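Local coordinates for switch-activating protein 1 (Schizosaccharomyces pombe, PDB 6EXU) that binds specific DNA sequences at the mating-type switch-activating site and at a ribosomal DNA barrier, where it blocks replication forks, at residues 30-35 / 103-108. Residues are numbered along the deposited sequence; the frame is centred on the assembly and turned at random.
Sequences HKHELV and KARLSE
Arg105 reaches from helix 90-115 to two backbone carbonyls of the loop 30-35. This segment lies in the loop between helices 17-29 and 39-54 of the all-helical, myb-type DNA-binding domain, and its residues 31-33 form a short 3-10 turn. Arg105 NE donates to Lys31 O at 2.9 Å, with an N-H...O angle of 143°. The donor sits above the carbonyl plane, and the oxygen is tilted from the guanidinium plane. Lys31 O also takes a weak bond from Leu34 N within the turn. Arg105 NH2 lies 2.9 Å from Leu34 O, but this bond is bent and weak. On the third nitrogen, Arg105 NH1 forms a salt bridge with Glu108 OE1, one helical turn on, at 3.0 Å. OE1 is nearly in the guanidinium plane, although the donor stands above the carboxylate plane. Together these partners restrict the rotation of the guanidinium. Arg105 CG lies anti to the backbone N (chi1 172°), and the bend at chi2 carries the group to the turn. With an alanine in place of Arg105, Lys31 O and Leu34 O would probably lose their donor from helix 90-115, and the Glu108 carboxylate this charge partner.

His32 covers one face of the guanidinium with the edge of its ring: His32 ND1 is 4.0 Å from Arg105 CZ. The two planes are 68° apart, so this is no parallel stack. Lys31 lays its CB against Arg105 CG, and its own CG lies over one face of the His32 ring. Beyond CG the chain is extended, and its ammonium group pairs with Glu101, on the same long helix as Arg105. Leu34, also buried, packs on Phe42, Trp102 and Leu109, tying helix 39-54 to helix 90-115. Leu34 CD2 meets Leu106 CD2 at 4.0 Å, the side chains crossing at about a right angle.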
ATOM      1  N   HIS A  30       1.610  -6.707   7.188  1.00  9.70           N
ATOM      2  CA  HIS A  30       0.594  -6.583   8.216  1.00  9.42           C
ATOM      3  C   HIS A  30      -0.828  -6.667   7.671  1.00  9.85           C
ATOM      4  O   HIS A  30      -1.782  -6.381   8.409  1.00  9.30           O
ATOM      5  CB  HIS A  30       0.803  -5.263   8.954  1.00 11.71           C
ATOM      6  CG  HIS A  30       2.004  -5.272   9.834  1.00  8.71           C
ATOM      7  ND1 HIS A  30       3.244  -4.793   9.470  1.00 13.04           N
ATOM      8  CD2 HIS A  30       2.151  -5.784  11.076  1.00 10.47           C
ATOM      9  CE1 HIS A  30       4.093  -4.982  10.473  1.00  9.83           C
ATOM     10  NE2 HIS A  30       3.449  -5.575  11.457  1.00 17.37           N
ATOM     11  N   LYS A  31      -1.001  -7.139   6.431  1.00 10.28           N
ATOM     12  CA  LYS A  31      -2.299  -7.001   5.776  1.00  9.50           C
ATOM     13  C   LYS A  31      -3.409  -7.728   6.515  1.00 12.51           C
ATOM     14  O   LYS A  31      -4.565  -7.287   6.475  1.00 11.81           O
ATOM     15  CB  LYS A  31      -2.228  -7.490   4.336  1.00 11.70           C
ATOM     16  CG  LYS A  31      -2.058  -8.987   4.209  1.00 11.65           C
ATOM     17  CD  LYS A  31      -1.839  -9.445   2.766  1.00 14.84           C
ATOM     18  CE  LYS A  31      -1.897 -10.980   2.646  1.00 16.24           C
ATOM     19  NZ  LYS A  31      -1.645 -11.440   1.248  1.00 19.43           N
ATOM     20  N   HIS A  32      -3.111  -8.855   7.154  1.00 11.34           N
ATOM     21  CA  HIS A  32      -4.172  -9.587   7.841  1.00 12.51           C
ATOM     22  C   HIS A  32      -4.577  -8.941   9.149  1.00 12.75           C
ATOM     23  O   HIS A  32      -5.547  -9.391   9.771  1.00 17.01           O
ATOM     24  CB  HIS A  32      -3.772 -11.051   8.049  1.00 15.25           C
ATOM     25  CG  HIS A  32      -3.775 -11.839   6.777  1.00 22.59           C
ATOM     26  ND1 HIS A  32      -4.860 -11.871   5.930  1.00 32.59           N
ATOM     27  CD2 HIS A  32      -2.820 -12.602   6.195  1.00 26.39           C
ATOM     28  CE1 HIS A  32      -4.574 -12.623   4.881  1.00 31.43           C
ATOM     29  NE2 HIS A  32      -3.342 -13.080   5.019  1.00 30.33           N
ATOM     30  N   GLU A  33      -3.861  -7.910   9.586  1.00 11.94           N
ATOM     31  CA  GLU A  33      -4.208  -7.172  10.784  1.00 11.88           C
ATOM     32  C   GLU A  33      -5.236  -6.082  10.523  1.00 14.03           C
ATOM     33  O   GLU A  33      -5.781  -5.526  11.480  1.00 17.10           O
ATOM     34  CB  GLU A  33      -2.948  -6.604  11.426  1.00 14.35           C
ATOM     35  CG  GLU A  33      -1.986  -7.719  11.890  1.00 16.00           C
ATOM     36  CD  GLU A  33      -0.586  -7.250  12.218  1.00 15.91           C
ATOM     37  OE1 GLU A  33      -0.406  -6.073  12.575  1.00 17.83           O
ATOM     38  OE2 GLU A  33       0.339  -8.091  12.134  1.00 25.45           O
ATOM     39  N   LEU A  34      -5.542  -5.781   9.260  1.00 11.74           N
ATOM     40  CA  LEU A  34      -6.596  -4.833   8.963  1.00 12.16           C
ATOM     41  C   LEU A  34      -7.941  -5.496   9.212  1.00 11.80           C
ATOM     42  O   LEU A  34      -8.233  -6.566   8.670  1.00 14.89           O
ATOM     43  CB  LEU A  34      -6.489  -4.346   7.515  1.00 12.71           C
ATOM     44  CG  LEU A  34      -7.687  -3.500   7.060  1.00 11.05           C
ATOM     45  CD1 LEU A  34      -7.784  -2.211   7.850  1.00 13.26           C
ATOM     46  CD2 LEU A  34      -7.628  -3.214   5.576  1.00 11.39           C
ATOM     47  N   VAL A  35      -8.744  -4.849  10.038  1.00 11.88           N
ATOM     48  CA  VAL A  35     -10.105  -5.280  10.331  1.00 13.95           C
ATOM     49  C   VAL A  35     -11.063  -4.292   9.668  1.00 12.77           C
ATOM     50  O   VAL A  35     -10.931  -3.078   9.848  1.00 11.08           O
ATOM     51  CB  VAL A  35     -10.310  -5.375  11.851  1.00 14.87           C
ATOM     52  CG1 VAL A  35     -11.776  -5.620  12.200  1.00 17.42           C
ATOM     53  CG2 VAL A  35      -9.445  -6.481  12.406  1.00 18.15           C
ATOM     54  N   LYS A 103      -4.245  -4.733  -2.965  1.00 10.52           N
ATOM     55  CA  LYS A 103      -5.538  -4.612  -3.624  1.00 10.65           C
ATOM     56  C   LYS A 103      -6.376  -5.855  -3.378  1.00 12.08           C
ATOM     57  O   LYS A 103      -7.582  -5.761  -3.110  1.00 10.86           O
ATOM     58  CB  LYS A 103      -5.289  -4.384  -5.114  1.00 11.40           C
ATOM     59  CG  LYS A 103      -6.505  -4.256  -5.988  1.00 15.91           C
ATOM     60  CD  LYS A 103      -6.081  -4.119  -7.443  1.00 16.25           C
ATOM     61  CE  LYS A 103      -7.241  -3.954  -8.384  1.00 32.26           C
ATOM     62  NZ  LYS A 103      -6.686  -3.609  -9.714  1.00 30.78           N
ATOM     63  N   ALA A 104      -5.742  -7.036  -3.411  1.00 10.80           N
ATOM     64  CA  ALA A 104      -6.466  -8.286  -3.202  1.00 12.11           C
ATOM     65  C   ALA A 104      -7.000  -8.373  -1.778  1.00 13.05           C
ATOM     66  O   ALA A 104      -8.111  -8.865  -1.552  1.00 12.51           O
ATOM     67  CB  ALA A 104      -5.549  -9.475  -3.507  1.00 11.84           C
ATOM     68  N   ARG A 105      -6.247  -7.880  -0.801  1.00 11.54           N
ATOM     69  CA  ARG A 105      -6.742  -7.903   0.574  1.00  9.07           C
ATOM     70  C   ARG A 105      -7.942  -6.982   0.738  1.00 10.59           C
ATOM     71  O   ARG A 105      -8.940  -7.343   1.362  1.00 10.49           O
ATOM     72  CB  ARG A 105      -5.622  -7.522   1.543  1.00 11.66           C
ATOM     73  CG  ARG A 105      -6.029  -7.328   2.995  1.00 12.35           C
ATOM     74  CD  ARG A 105      -6.593  -8.584   3.578  1.00 16.37           C
ATOM     75  NE  ARG A 105      -6.854  -8.408   5.005  1.00 15.93           N
ATOM     76  CZ  ARG A 105      -7.719  -9.133   5.707  1.00 17.69           C
ATOM     77  NH1 ARG A 105      -8.425 -10.087   5.109  1.00 16.97           N
ATOM     78  NH2 ARG A 105      -7.879  -8.896   7.006  1.00 20.57           N
ATOM     79  N   LEU A 106      -7.865  -5.785   0.174  1.00 10.10           N
ATOM     80  CA  LEU A 106      -9.001  -4.868   0.254  1.00 10.65           C
ATOM     81  C   LEU A 106     -10.221  -5.455  -0.428  1.00 10.30           C
ATOM     82  O   LEU A 106     -11.343  -5.339   0.089  1.00 10.56           O
ATOM     83  CB  LEU A 106      -8.621  -3.536  -0.379  1.00 10.19           C
ATOM     84  CG  LEU A 106      -7.549  -2.737   0.374  1.00  9.94           C
ATOM     85  CD1 LEU A 106      -7.070  -1.543  -0.463  1.00 11.63           C
ATOM     86  CD2 LEU A 106      -8.081  -2.272   1.727  1.00 14.46           C
ATOM     87  N   SER A 107     -10.020  -6.099  -1.578  1.00  9.37           N
ATOM     88  CA  SER A 107     -11.134  -6.713  -2.296  0.59 11.86           C
ATOM     89  C   SER A 107     -11.747  -7.845  -1.483  1.00 11.79           C
ATOM     90  O   SER A 107     -12.971  -8.007  -1.469  1.00 11.91           O
ATOM     91  CB  SER A 107     -10.668  -7.237  -3.654  0.59 13.82           C
ATOM     92  OG  SER A 107     -10.437  -6.170  -4.558  0.59 16.91           O
ATOM     93  N   GLU A 108     -10.910  -8.638  -0.807  1.00 11.67           N
ATOM     94  CA  GLU A 108     -11.400  -9.713   0.054  1.00 14.06           C
ATOM     95  C   GLU A 108     -12.332  -9.160   1.120  1.00 12.82           C
ATOM     96  O   GLU A 108     -13.455  -9.644   1.303  1.00 11.22           O
ATOM     97  CB  GLU A 108     -10.190 -10.423   0.679  1.00 16.08           C
ATOM     98  CG  GLU A 108     -10.505 -11.479   1.725  1.00 20.85           C
ATOM     99  CD  GLU A 108      -9.249 -12.076   2.377  1.00 35.86           C
ATOM    100  OE1 GLU A 108      -8.188 -11.403   2.442  1.00 24.91           O
ATOM    101  OE2 GLU A 108      -9.333 -13.235   2.834  1.00 44.83           O
TER